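Lasso peptide isopeptidase AtxE2 (PDB 5TXE) hydrolyses the isopeptide bond of the threaded lasso peptides astexin-2 and astexin-3, turning them into linear peptides. Local coordinates at residues Ala460-Leu465 with Trp656-Leu661; Phe416-Leu421 with Tyr438-Phe443; Gly442-Gly447 with Pro453-Ala458; Pro627-Ile632 with Tyr675-Ala680. The protein carries 1 engineered substitution. All coordinates share one frame; numbering follows the deposited sequence.

How the contacts relate
From the N terminus, contact 2 comes first: strand 414-421 is met by the loop after strand 431-436, closing a short loop of 16 residues. Contact 3 begins where contact 2 ends, sharing G442 and F443, and closes a tighter turn onto helix 454-459. The chain then leaves that helix and opens contact 1, which spans 190 residues to reach helix 643-662. Contact 4 crosses contact 1, since strand 628-633 lies within that span and helix 672-684 beyond it. W656 and F659 of contact 1 pack on the helix of contact 4. V464 and V420 join contacts 1 and 2 as neighbouring strands of the mixed sheet, whose far edge bears contact 4.

Contact 1. Residues Ala460-Leu465 with Trp656-Leu661; sequences AGFAVL and WFRFWL
Buried apolar packing of one aromatic ring against a helix, supplemented by a water bridge, joins the turn before strand 463-467 to helix 643-662 in the alpha/beta-hydrolase domain. F462 carries it. Its ring points at the helix end-on, so that CZ lies 3.5 Å from C of F657 and 3.7 Å from CB of the same residue. The backbone N of R658 meets the ring at its edge, near the ring plane, and CG of R658 is 3.9 Å from CE2 of F462. On the other flank CD1 of L661 lies 4.0 Å from CE1 of F462. A large flat side chain suits this place because its narrow rim can reach the helix backbone between the three side chains. R658 contributes CG, the start of its aliphatic stem. Its chain bends at chi3 (75°), bringing NE to a water; the guanidinium plane stands 81° from the ring. NE donates to that water at 2.7 Å, which in turn donates to O of A460, while NH2 is held by Q664. G461, with positive phi (105°), ends the preceding helix in a Schellman motif, where any side chain would collide with the carbonyl O of A460, so glycine is the natural residue. Around the contact, F462 also packs on P432 and V434 of strand 431-436, and F657 reaches V434 as well as A545 and V547, so that helix 643-662 lies against the sheet on this side.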
loop_
_atom_site.group_PDB
_atom_site.type_symbol
_atom_site.label_atom_id
_atom_site.label_comp_id
_atom_site.label_asym_id
_atom_site.label_seq_id
_atom_site.Cartn_x
_atom_site.Cartn_y
_atom_site.Cartn_z
ATOM N N ALA A 460 10.634 21.011 8.520
ATOM C CA ALA A 460 11.788 21.108 9.399
ATOM C C ALA A 460 13.050 21.567 8.726
ATOM O O ALA A 460 14.103 21.540 9.374
ATOM C CB ALA A 460 12.054 19.753 10.029
ATOM N N GLY A 461 13.012 21.900 7.432
ATOM C CA GLY A 461 14.190 22.453 6.768
ATOM C C GLY A 461 14.936 21.520 5.840
ATOM O O GLY A 461 16.007 21.846 5.372
ATOM N N PHE A 462 14.389 20.336 5.574
ATOM C CA PHE A 462 15.007 19.408 4.637
ATOM C C PHE A 462 14.401 19.539 3.255
ATOM O O PHE A 462 13.219 19.856 3.119
ATOM C CB PHE A 462 14.796 17.967 5.095
ATOM C CG PHE A 462 15.484 17.644 6.366
ATOM C CD1 PHE A 462 16.804 17.274 6.357
ATOM C CD2 PHE A 462 14.805 17.717 7.558
ATOM C CE1 PHE A 462 17.446 16.987 7.537
ATOM C CE2 PHE A 462 15.427 17.423 8.756
ATOM C CZ PHE A 462 16.735 17.056 8.750
ATOM N N ALA A 463 15.227 19.301 2.232
ATOM C CA ALA A 463 14.715 18.914 0.930
ATOM C C ALA A 463 14.354 17.460 1.076
ATOM O O ALA A 463 15.096 16.703 1.733
ATOM C CB ALA A 463 15.778 19.036 -0.154
ATOM N N VAL A 464 13.229 17.085 0.494
ATOM C CA VAL A 464 12.774 15.710 0.552
ATOM C C VAL A 464 12.551 15.216 -0.876
ATOM O O VAL A 464 11.899 15.878 -1.681
ATOM C CB VAL A 464 11.452 15.561 1.326
ATOM C CG1 VAL A 464 11.078 14.094 1.427
ATOM C CG2 VAL A 464 11.575 16.151 2.690
ATOM N N LEU A 465 13.154 14.094 -1.177
ATOM C CA LEU A 465 12.935 13.425 -2.409
ATOM C C LEU A 465 11.990 12.286 -2.136
ATOM O O LEU A 465 12.350 11.308 -1.491
ATOM C CB LEU A 465 14.246 12.919 -2.977
ATOM C CG LEU A 465 14.159 12.137 -4.278
ATOM C CD1 LEU A 465 13.676 12.974 -5.423
ATOM C CD2 LEU A 465 15.545 11.591 -4.593
ATOM N N TRP A 656 16.129 12.291 14.326
ATOM C CA TRP A 656 17.336 11.596 13.942
ATOM C C TRP A 656 18.034 12.359 12.822
ATOM O O TRP A 656 19.244 12.580 12.897
ATOM C CB TRP A 656 17.005 10.200 13.487
ATOM C CG TRP A 656 18.088 9.341 13.027
ATOM C CD1 TRP A 656 18.361 9.030 11.738
ATOM C CD2 TRP A 656 18.935 8.534 13.810
ATOM N NE1 TRP A 656 19.364 8.114 11.657
ATOM C CE2 TRP A 656 19.752 7.793 12.922
ATOM C CE3 TRP A 656 19.131 8.385 15.175
ATOM C CZ2 TRP A 656 20.740 6.944 13.355
ATOM C CZ3 TRP A 656 20.112 7.481 15.609
ATOM C CH2 TRP A 656 20.860 6.743 14.718
ATOM N N PHE A 657 17.292 12.676 11.768
ATOM C CA PHE A 657 17.883 13.435 10.666
ATOM C C PHE A 657 18.318 14.866 11.050
ATOM O O PHE A 657 19.374 15.323 10.621
ATOM C CB PHE A 657 16.983 13.427 9.470
ATOM C CG PHE A 657 16.956 12.107 8.730
ATOM C CD1 PHE A 657 18.105 11.501 8.357
ATOM C CD2 PHE A 657 15.780 11.459 8.513
ATOM C CE1 PHE A 657 18.084 10.271 7.735
ATOM C CE2 PHE A 657 15.734 10.241 7.864
ATOM C CZ PHE A 657 16.884 9.665 7.445
ATOM N N ARG A 658 17.582 15.538 11.918
ATOM C CA ARG A 658 18.048 16.830 12.429
ATOM C C ARG A 658 19.356 16.704 13.183
ATOM O O ARG A 658 20.240 17.565 13.059
ATOM C CB ARG A 658 17.038 17.491 13.343
ATOM C CG ARG A 658 15.827 17.989 12.608
ATOM C CD ARG A 658 14.841 18.727 13.537
ATOM N NE ARG A 658 15.360 20.040 13.865
ATOM C CZ ARG A 658 15.462 20.574 15.078
ATOM N NH1 ARG A 658 15.002 19.971 16.171
ATOM N NH2 ARG A 658 16.002 21.776 15.176
ATOM N N PHE A 659 19.507 15.621 13.946
ATOM C CA PHE A 659 20.700 15.405 14.724
ATOM C C PHE A 659 21.902 15.153 13.808
ATOM O O PHE A 659 22.923 15.808 13.961
ATOM C CB PHE A 659 20.511 14.260 15.763
ATOM C CG PHE A 659 21.744 13.947 16.604
ATOM C CD1 PHE A 659 22.016 14.641 17.735
ATOM C CD2 PHE A 659 22.619 12.965 16.215
ATOM C CE1 PHE A 659 23.164 14.376 18.473
ATOM C CE2 PHE A 659 23.731 12.664 16.955
ATOM C CZ PHE A 659 24.004 13.364 18.084
ATOM N N TRP A 660 21.801 14.203 12.886
ATOM C CA TRP A 660 22.938 13.813 12.125
ATOM C C TRP A 660 23.184 14.677 10.944
ATOM O O TRP A 660 24.341 14.809 10.552
ATOM C CB TRP A 660 22.806 12.416 11.613
ATOM C CG TRP A 660 22.758 11.394 12.710
ATOM C CD1 TRP A 660 21.660 10.728 13.164
ATOM C CD2 TRP A 660 23.873 10.892 13.433
ATOM N NE1 TRP A 660 22.035 9.814 14.129
ATOM C CE2 TRP A 660 23.392 9.912 14.315
ATOM C CE3 TRP A 660 25.242 11.192 13.424
ATOM C CZ2 TRP A 660 24.215 9.229 15.174
ATOM C CZ3 TRP A 660 26.068 10.519 14.283
ATOM C CH2 TRP A 660 25.543 9.544 15.162
ATOM N N LEU A 661 22.143 15.248 10.333
ATOM C CA LEU A 661 22.336 16.053 9.131
ATOM C C LEU A 661 22.317 17.541 9.361
ATOM O O LEU A 661 22.780 18.237 8.501
ATOM C CB LEU A 661 21.299 15.748 8.062
ATOM C CG LEU A 661 21.171 14.296 7.652
ATOM C CD1 LEU A 661 20.047 14.148 6.634
ATOM C CD2 LEU A 661 22.418 13.676 7.092
HETATM O O HOH W 1 14.790 21.845 11.986
#

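Contact 2. Residues Phe416-Leu421 with Tyr438-Phe443; sequences FSDLVL and YSSRGF
D418 and S440 face each other across the contact, the carboxylate reaching from strand 414-421 to a hydroxyl on the loop after strand 431-436. The strand belongs to the mixed sheet of the alpha/beta-hydrolase domain, next to strand 463-467. OG of S440 donates to OD2 of D418 at 2.7 Å; OD2 accepts through its anti lone pair, the one turned away from OD1. The hydroxyl gets there because OG stands opposite the backbone N of S440 (chi1 -159°), and the short side chain of serine suits so close an approach. Beside this bond F416 turns its ring edge to the loop: CE2 lies 3.8 Å from O of S440, which is in the ring plane, and CZ lies 4.2 Å from CG of R441. With chi1 83°, CG of F416 sits in the crowded position between backbone N and carbonyl carbon, which turns the ring toward the loop. A flat phenyl suits the site, giving its edge to the loop while stacking with H468. CE1 of F416 lies over one face of the R441 guanidinium, whose NH1 is hydrogen-bonded to O of S326. The same loop carries Y438, which stabilises the alkoxide intermediate, and the bound peptide lies against that tyrosine. Chemically, O of S440 lies 3.1 Å from OD2 of D418 without a hydrogen bond, and the proton of the S440 hydroxyl probably makes this approach tolerable. OD1 forms a salt bridge with R404, and OG of S440 also bonds S466; this pairing would probably keep the buried aspartate ionised.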
loop_
_atom_site.group_PDB
_atom_site.type_symbol
_atom_site.label_atom_id
_atom_site.label_comp_id
_atom_site.label_asym_id
_atom_site.label_seq_id
_atom_site.Cartn_x
_atom_site.Cartn_y
_atom_site.Cartn_z
ATOM N N PHE A 416 10.389 9.097 -12.723
ATOM C CA PHE A 416 9.933 10.323 -12.074
ATOM C C PHE A 416 10.115 10.222 -10.556
ATOM O O PHE A 416 10.278 9.107 -10.009
ATOM C CB PHE A 416 8.506 10.673 -12.487
ATOM C CG PHE A 416 7.416 9.943 -11.707
ATOM C CD1 PHE A 416 6.923 8.724 -12.138
ATOM C CD2 PHE A 416 6.856 10.529 -10.571
ATOM C CE1 PHE A 416 5.889 8.081 -11.461
ATOM C CE2 PHE A 416 5.849 9.891 -9.858
ATOM C CZ PHE A 416 5.355 8.667 -10.310
ATOM N N SER A 417 10.126 11.380 -9.912
ATOM C CA SER A 417 10.059 11.484 -8.475
ATOM C C SER A 417 9.620 12.873 -8.115
ATOM O O SER A 417 9.567 13.713 -8.987
ATOM C CB SER A 417 11.427 11.201 -7.878
ATOM O OG SER A 417 11.734 9.828 -8.014
ATOM N N ASP A 418 9.277 13.125 -6.851
ATOM C CA ASP A 418 8.830 14.438 -6.409
ATOM C C ASP A 418 9.835 15.060 -5.465
ATOM O O ASP A 418 10.341 14.393 -4.595
ATOM C CB ASP A 418 7.436 14.358 -5.785
ATOM C CG ASP A 418 6.317 14.096 -6.850
ATOM O OD1 ASP A 418 6.228 14.883 -7.847
ATOM O OD2 ASP A 418 5.544 13.101 -6.720
ATOM N N LEU A 419 10.176 16.329 -5.709
ATOM C CA LEU A 419 11.018 17.111 -4.878
ATOM C C LEU A 419 10.112 17.980 -4.026
ATOM O O LEU A 419 9.225 18.649 -4.530
ATOM C CB LEU A 419 11.955 17.938 -5.717
ATOM C CG LEU A 419 12.773 18.959 -4.938
ATOM C CD1 LEU A 419 13.723 18.265 -3.983
ATOM C CD2 LEU A 419 13.558 19.904 -5.861
ATOM N N VAL A 420 10.347 17.972 -2.717
ATOM C CA VAL A 420 9.570 18.789 -1.810
ATOM C C VAL A 420 10.495 19.724 -1.114
ATOM O O VAL A 420 11.527 19.290 -0.599
ATOM C CB VAL A 420 8.890 17.908 -0.782
ATOM C CG1 VAL A 420 7.909 18.696 0.070
ATOM C CG2 VAL A 420 8.193 16.731 -1.475
ATOM N N LEU A 421 10.186 21.019 -1.092
ATOM C CA LEU A 421 11.092 21.994 -0.463
ATOM C C LEU A 421 10.423 22.687 0.683
ATOM O O LEU A 421 9.221 22.855 0.691
ATOM C CB LEU A 421 11.539 23.040 -1.472
ATOM C CG LEU A 421 12.340 22.420 -2.628
ATOM C CD1 LEU A 421 12.495 23.379 -3.826
ATOM C CD2 LEU A 421 13.701 21.993 -2.153
ATOM N N TYR A 438 8.656 4.206 -1.627
ATOM C CA TYR A 438 9.174 4.085 -2.992
ATOM C C TYR A 438 8.083 4.270 -4.026
ATOM O O TYR A 438 8.257 3.840 -5.170
ATOM C CB TYR A 438 9.845 2.737 -3.242
ATOM C CG TYR A 438 9.099 1.504 -2.741
ATOM C CD1 TYR A 438 8.174 0.828 -3.556
ATOM C CD2 TYR A 438 9.320 1.006 -1.448
ATOM C CE1 TYR A 438 7.513 -0.290 -3.096
ATOM C CE2 TYR A 438 8.670 -0.120 -1.001
ATOM C CZ TYR A 438 7.783 -0.780 -1.816
ATOM O OH TYR A 438 7.152 -1.903 -1.361
ATOM N N SER A 439 6.976 4.896 -3.610
ATOM C CA SER A 439 5.964 5.348 -4.529
ATOM C C SER A 439 5.539 6.768 -4.212
ATOM O O SER A 439 5.391 7.163 -3.046
ATOM C CB SER A 439 4.740 4.442 -4.667
ATOM O OG SER A 439 4.393 3.865 -3.473
ATOM N N SER A 440 5.341 7.520 -5.291
ATOM C CA SER A 440 5.057 8.931 -5.210
ATOM C C SER A 440 3.915 9.350 -6.126
ATOM O O SER A 440 3.931 10.464 -6.638
ATOM C CB SER A 440 6.315 9.761 -5.540
ATOM O OG SER A 440 6.142 11.064 -4.983
ATOM N N ARG A 441 2.893 8.519 -6.285
ATOM C CA ARG A 441 1.817 8.886 -7.205
ATOM C C ARG A 441 0.795 9.789 -6.601
ATOM O O ARG A 441 0.153 10.556 -7.327
ATOM C CB ARG A 441 1.102 7.664 -7.779
ATOM C CG ARG A 441 2.035 6.732 -8.532
ATOM C CD ARG A 441 1.241 5.749 -9.425
ATOM N NE ARG A 441 2.088 5.160 -10.446
ATOM C CZ ARG A 441 2.156 5.567 -11.712
ATOM N NH1 ARG A 441 1.440 6.591 -12.181
ATOM N NH2 ARG A 441 2.959 4.913 -12.527
ATOM N N GLY A 442 0.616 9.685 -5.286
ATOM C CA GLY A 442 -0.572 10.210 -4.620
ATOM C C GLY A 442 -0.133 11.236 -3.625
ATOM O O GLY A 442 0.843 11.956 -3.860
ATOM N N PHE A 443 -0.871 11.297 -2.518
ATOM C CA PHE A 443 -0.639 12.300 -1.502
ATOM C C PHE A 443 0.711 12.041 -0.819
ATOM O O PHE A 443 1.042 10.918 -0.531
ATOM C CB PHE A 443 -1.802 12.314 -0.522
ATOM C CG PHE A 443 -1.579 13.178 0.642
ATOM C CD1 PHE A 443 -1.281 14.535 0.473
ATOM C CD2 PHE A 443 -1.624 12.635 1.961
ATOM C CE1 PHE A 443 -1.008 15.353 1.592
ATOM C CE2 PHE A 443 -1.377 13.451 3.078
ATOM C CZ PHE A 443 -1.069 14.815 2.896
#

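Contact 3. Residues Gly442-Gly447 with Pro453-Ala458; sequences GFLRGG and PILPLA
The loop backbone runs up to the start of helix 454-459 at G446 and P453, whose CA atoms are 4.4 Å apart, and N of I454 donates to O of R445 at 3.1 Å, close to linear (172°). A first-turn N-H that lacks an acceptor within the helix thus finds one in the loop. A water serves the next: it accepts from N of L455 at 2.8 Å and donates to O of L444 and to O of R445. P453, at the N-cap position, has no N-H to satisfy. CG2 of I454, trans to the backbone N (chi1 -75°), lies 3.9 Å from CB of L444, while CG1 runs beside that N and, extended at chi2, carries CD1 of I454 to 4.0 Å from N of G447. The branched isoleucine thus touches the loop at two points, L444 and G447. L455 packs on the earlier part of the loop, its CD1 4.1 Å from CE1 of F443. G447 has a positive phi (69°), which glycine adopts without strain. In this alpha/beta-hydrolase domain the loop passes near the active site: G447 is about 8 Å from the side chain of Y438 and about 10 Å from that of the engineered A527, the nucleophile position. The side chain of R445 leaves the backbone on the side away from the helix, and its NH1 bonds O of L46. I454 packs on V464 and S466 of strand 463-467, P453 on Y650 and I654 of helix 643-662.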
loop_
_atom_site.group_PDB
_atom_site.type_symbol
_atom_site.label_atom_id
_atom_site.label_comp_id
_atom_site.label_asym_id
_atom_site.label_seq_id
_atom_site.Cartn_x
_atom_site.Cartn_y
_atom_site.Cartn_z
ATOM N N GLY A 442 0.616 9.685 -5.286
ATOM C CA GLY A 442 -0.572 10.210 -4.620
ATOM C C GLY A 442 -0.133 11.236 -3.625
ATOM O O GLY A 442 0.843 11.956 -3.860
ATOM N N PHE A 443 -0.871 11.297 -2.518
ATOM C CA PHE A 443 -0.639 12.300 -1.502
ATOM C C PHE A 443 0.711 12.041 -0.819
ATOM O O PHE A 443 1.042 10.918 -0.531
ATOM C CB PHE A 443 -1.802 12.314 -0.522
ATOM C CG PHE A 443 -1.579 13.178 0.642
ATOM C CD1 PHE A 443 -1.281 14.535 0.473
ATOM C CD2 PHE A 443 -1.624 12.635 1.961
ATOM C CE1 PHE A 443 -1.008 15.353 1.592
ATOM C CE2 PHE A 443 -1.377 13.451 3.078
ATOM C CZ PHE A 443 -1.069 14.815 2.896
ATOM N N LEU A 444 1.502 13.075 -0.649
ATOM C CA LEU A 444 2.794 12.956 0.046
ATOM C C LEU A 444 2.558 12.839 1.535
ATOM O O LEU A 444 2.404 13.847 2.215
ATOM C CB LEU A 444 3.632 14.177 -0.254
ATOM C CG LEU A 444 4.001 14.325 -1.754
ATOM C CD1 LEU A 444 4.741 15.626 -1.971
ATOM C CD2 LEU A 444 4.817 13.189 -2.298
ATOM N N ARG A 445 2.446 11.603 2.031
ATOM C CA ARG A 445 2.090 11.352 3.430
ATOM C C ARG A 445 3.356 10.798 4.102
ATOM O O ARG A 445 4.167 11.599 4.590
ATOM C CB ARG A 445 0.889 10.425 3.491
ATOM C CG ARG A 445 0.341 10.066 4.856
ATOM C CD ARG A 445 -0.875 9.142 4.917
ATOM N NE ARG A 445 -2.120 9.715 4.488
ATOM C CZ ARG A 445 -3.002 10.254 5.302
ATOM N NH1 ARG A 445 -2.753 10.408 6.587
ATOM N NH2 ARG A 445 -4.108 10.695 4.790
ATOM N N GLY A 446 3.571 9.483 4.072
ATOM C CA GLY A 446 4.736 8.889 4.766
ATOM C C GLY A 446 5.536 7.941 3.898
ATOM O O GLY A 446 6.356 7.153 4.388
ATOM N N GLY A 447 5.321 8.011 2.585
ATOM C CA GLY A 447 5.968 7.072 1.673
ATOM C C GLY A 447 5.395 5.704 1.889
ATOM O O GLY A 447 4.354 5.569 2.525
ATOM N N PRO A 453 7.735 10.972 7.351
ATOM C CA PRO A 453 6.742 12.050 7.153
ATOM C C PRO A 453 7.225 13.215 6.230
ATOM O O PRO A 453 8.079 14.030 6.616
ATOM C CB PRO A 453 6.515 12.539 8.569
ATOM C CG PRO A 453 7.802 12.334 9.224
ATOM C CD PRO A 453 8.417 11.106 8.641
ATOM N N ILE A 454 6.691 13.271 5.030
ATOM C CA ILE A 454 7.346 14.010 3.971
ATOM C C ILE A 454 7.186 15.496 4.204
ATOM O O ILE A 454 8.165 16.231 4.261
ATOM C CB ILE A 454 6.757 13.580 2.618
ATOM C CG1 ILE A 454 7.310 12.220 2.285
ATOM C CG2 ILE A 454 7.134 14.582 1.510
ATOM C CD1 ILE A 454 6.548 11.529 1.200
ATOM N N LEU A 455 5.960 15.934 4.404
ATOM C CA LEU A 455 5.743 17.360 4.560
ATOM C C LEU A 455 6.351 17.869 5.849
ATOM O O LEU A 455 7.021 18.876 5.825
ATOM C CB LEU A 455 4.232 17.694 4.417
ATOM C CG LEU A 455 3.558 17.228 3.084
ATOM C CD1 LEU A 455 2.058 17.594 3.037
ATOM C CD2 LEU A 455 4.262 17.859 1.896
ATOM N N PRO A 456 6.143 17.159 7.000
ATOM C CA PRO A 456 6.851 17.579 8.186
ATOM C C PRO A 456 8.364 17.629 8.057
ATOM O O PRO A 456 8.988 18.518 8.617
ATOM C CB PRO A 456 6.403 16.570 9.219
ATOM C CG PRO A 456 5.054 16.121 8.754
ATOM C CD PRO A 456 5.204 16.057 7.283
ATOM N N LEU A 457 8.980 16.724 7.292
ATOM C CA LEU A 457 10.426 16.827 7.075
ATOM C C LEU A 457 10.790 18.140 6.324
ATOM O O LEU A 457 11.768 18.836 6.664
ATOM C CB LEU A 457 10.952 15.638 6.273
ATOM C CG LEU A 457 11.263 14.378 7.076
ATOM C CD1 LEU A 457 11.442 13.130 6.228
ATOM C CD2 LEU A 457 12.476 14.589 7.924
ATOM N N ALA A 458 10.024 18.461 5.289
ATOM C CA ALA A 458 10.246 19.717 4.597
ATOM C C ALA A 458 10.022 20.911 5.553
ATOM O O ALA A 458 10.810 21.821 5.574
ATOM C CB ALA A 458 9.340 19.830 3.412
HETATM O O HOH W 2 3.699 14.334 4.577
#

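Contact 4. Residues Pro627-Ile632 with Tyr675-Ala680; sequences PVELII and YDRWRA
At the far edge of the alpha/beta-hydrolase sheet, strand 628-633 is joined to the C-terminal helix 672-684 by a single carboxylate, E629, gripped by R677 and W678. The tight part is the tryptophan side. NE1 of W678 donates to OE1 of E629 at 3.0 Å in an almost straight bond (175°), with the oxygen in the indole plane but the donor well above the carboxylate plane. Both residues are buried, and the indole also packs edge-to-face on W656 of helix 643-662. E629 swings its CG anti to N (chi1 178°) and stays extended beyond it, spanning the gap from strand to helix. Glutamate suits the place because its negative charge and two oxygens accept from both the indole and the guanidinium, with OE1 shared. R677 forms the looser, solvent-facing side: the residue is exposed, and its chain bends at chi3 so that NH1 comes back to the acid. The salt bridge is uneven. NH1 of R677 is 2.7 Å from OE1 of E629, yet that bond is weak because its angle is poor. The straighter bond of the pair runs from NH1 of R677 to OE2 of E629, 3.0 Å long, on the syn side and 32° out of the carboxylate plane.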
loop_
_atom_site.group_PDB
_atom_site.type_symbol
_atom_site.label_atom_id
_atom_site.label_comp_id
_atom_site.label_asym_id
_atom_site.label_seq_id
_atom_site.Cartn_x
_atom_site.Cartn_y
_atom_site.Cartn_z
ATOM N N PRO A 627 27.430 3.246 14.773
ATOM C CA PRO A 627 26.302 4.047 15.277
ATOM C C PRO A 627 24.924 3.580 14.806
ATOM O O PRO A 627 24.325 4.207 13.955
ATOM C CB PRO A 627 26.601 5.423 14.734
ATOM C CG PRO A 627 27.387 5.175 13.474
ATOM C CD PRO A 627 28.117 3.895 13.645
ATOM N N VAL A 628 24.428 2.522 15.449
ATOM C CA VAL A 628 23.185 1.879 15.127
ATOM C C VAL A 628 22.281 1.937 16.391
ATOM O O VAL A 628 22.765 1.901 17.512
ATOM C CB VAL A 628 23.425 0.433 14.727
ATOM C CG1 VAL A 628 23.991 -0.366 15.877
ATOM C CG2 VAL A 628 22.154 -0.265 14.251
ATOM N N GLU A 629 20.978 2.044 16.188
ATOM C CA GLU A 629 20.003 2.002 17.289
ATOM C C GLU A 629 18.777 1.300 16.749
ATOM O O GLU A 629 18.386 1.480 15.581
ATOM C CB GLU A 629 19.653 3.403 17.761
ATOM C CG GLU A 629 18.613 3.419 18.852
ATOM C CD GLU A 629 18.528 4.722 19.606
ATOM O OE1 GLU A 629 17.529 5.456 19.437
ATOM O OE2 GLU A 629 19.444 5.020 20.401
ATOM N N LEU A 630 18.185 0.480 17.614
ATOM C CA LEU A 630 17.002 -0.314 17.288
ATOM C C LEU A 630 15.904 0.002 18.289
ATOM O O LEU A 630 16.118 0.004 19.522
ATOM C CB LEU A 630 17.358 -1.813 17.355
ATOM C CG LEU A 630 16.241 -2.864 17.370
ATOM C CD1 LEU A 630 15.451 -2.824 16.069
ATOM C CD2 LEU A 630 16.778 -4.261 17.496
ATOM N N ILE A 631 14.731 0.274 17.759
ATOM C CA ILE A 631 13.589 0.599 18.548
ATOM C C ILE A 631 12.601 -0.482 18.288
ATOM O O ILE A 631 12.430 -0.884 17.164
ATOM C CB ILE A 631 12.930 1.908 18.125
ATOM C CG1 ILE A 631 13.936 3.060 18.090
ATOM C CG2 ILE A 631 11.784 2.294 19.057
ATOM C CD1 ILE A 631 14.567 3.484 19.440
ATOM N N ILE A 632 11.908 -0.950 19.326
ATOM C CA ILE A 632 10.918 -1.995 19.147
ATOM C C ILE A 632 9.543 -1.501 19.531
ATOM O O ILE A 632 9.385 -0.937 20.608
ATOM C CB ILE A 632 11.321 -3.190 20.036
ATOM C CG1 ILE A 632 12.629 -3.737 19.505
ATOM C CG2 ILE A 632 10.245 -4.306 20.024
ATOM C CD1 ILE A 632 13.341 -4.488 20.559
ATOM N N TYR A 675 18.941 12.091 23.194
ATOM C CA TYR A 675 20.173 12.765 22.745
ATOM C C TYR A 675 21.458 12.363 23.501
ATOM O O TYR A 675 22.551 12.312 22.900
ATOM C CB TYR A 675 19.982 14.285 22.736
ATOM C CG TYR A 675 18.962 14.723 21.694
ATOM C CD1 TYR A 675 19.207 14.569 20.308
ATOM C CD2 TYR A 675 17.760 15.283 22.075
ATOM C CE1 TYR A 675 18.257 14.960 19.354
ATOM C CE2 TYR A 675 16.811 15.671 21.143
ATOM C CZ TYR A 675 17.073 15.523 19.773
ATOM O OH TYR A 675 16.119 15.975 18.903
ATOM N N ASP A 676 21.352 12.000 24.769
ATOM C CA ASP A 676 22.525 11.346 25.422
ATOM C C ASP A 676 22.985 10.122 24.637
ATOM O O ASP A 676 24.165 9.937 24.347
ATOM C CB ASP A 676 22.215 10.916 26.872
ATOM C CG ASP A 676 22.028 12.109 27.832
ATOM O OD1 ASP A 676 22.424 13.258 27.475
ATOM O OD2 ASP A 676 21.457 11.894 28.931
ATOM N N ARG A 677 22.045 9.258 24.296
ATOM C CA ARG A 677 22.369 8.059 23.579
ATOM C C ARG A 677 22.986 8.381 22.216
ATOM O O ARG A 677 23.956 7.791 21.820
ATOM C CB ARG A 677 21.078 7.323 23.325
ATOM C CG ARG A 677 20.890 6.015 24.031
ATOM C CD ARG A 677 19.721 5.312 23.370
ATOM N NE ARG A 677 18.562 5.899 23.925
ATOM C CZ ARG A 677 17.471 6.351 23.327
ATOM N NH1 ARG A 677 17.244 6.311 22.017
ATOM N NH2 ARG A 677 16.545 6.831 24.139
ATOM N N TRP A 678 22.398 9.325 21.495
ATOM C CA TRP A 678 22.857 9.611 20.159
ATOM C C TRP A 678 24.209 10.346 20.186
ATOM O O TRP A 678 25.065 10.123 19.318
ATOM C CB TRP A 678 21.813 10.406 19.395
ATOM C CG TRP A 678 20.526 9.676 19.171
ATOM C CD1 TRP A 678 20.253 8.385 19.478
ATOM C CD2 TRP A 678 19.352 10.205 18.595
ATOM N NE1 TRP A 678 18.981 8.076 19.137
ATOM C CE2 TRP A 678 18.385 9.193 18.620
ATOM C CE3 TRP A 678 19.010 11.449 18.068
ATOM C CZ2 TRP A 678 17.135 9.353 18.097
ATOM C CZ3 TRP A 678 17.714 11.608 17.553
ATOM C CH2 TRP A 678 16.818 10.569 17.553
ATOM N N ARG A 679 24.448 11.152 21.210
ATOM C CA ARG A 679 25.822 11.737 21.376
ATOM C C ARG A 679 26.843 10.652 21.610
ATOM O O ARG A 679 27.931 10.673 21.010
ATOM C CB ARG A 679 25.852 12.800 22.464
ATOM C CG ARG A 679 25.207 14.070 21.956
ATOM C CD ARG A 679 25.407 15.296 22.837
ATOM N NE ARG A 679 24.478 15.243 23.950
ATOM C CZ ARG A 679 23.305 15.876 24.014
ATOM N NH1 ARG A 679 22.865 16.726 23.059
ATOM N NH2 ARG A 679 22.567 15.661 25.077
ATOM N N ALA A 680 26.470 9.644 22.388
ATOM C CA ALA A 680 27.375 8.525 22.572
ATOM C C ALA A 680 27.584 7.773 21.256
ATOM O O ALA A 680 28.685 7.264 21.020
ATOM C CB ALA A 680 26.884 7.574 23.679
#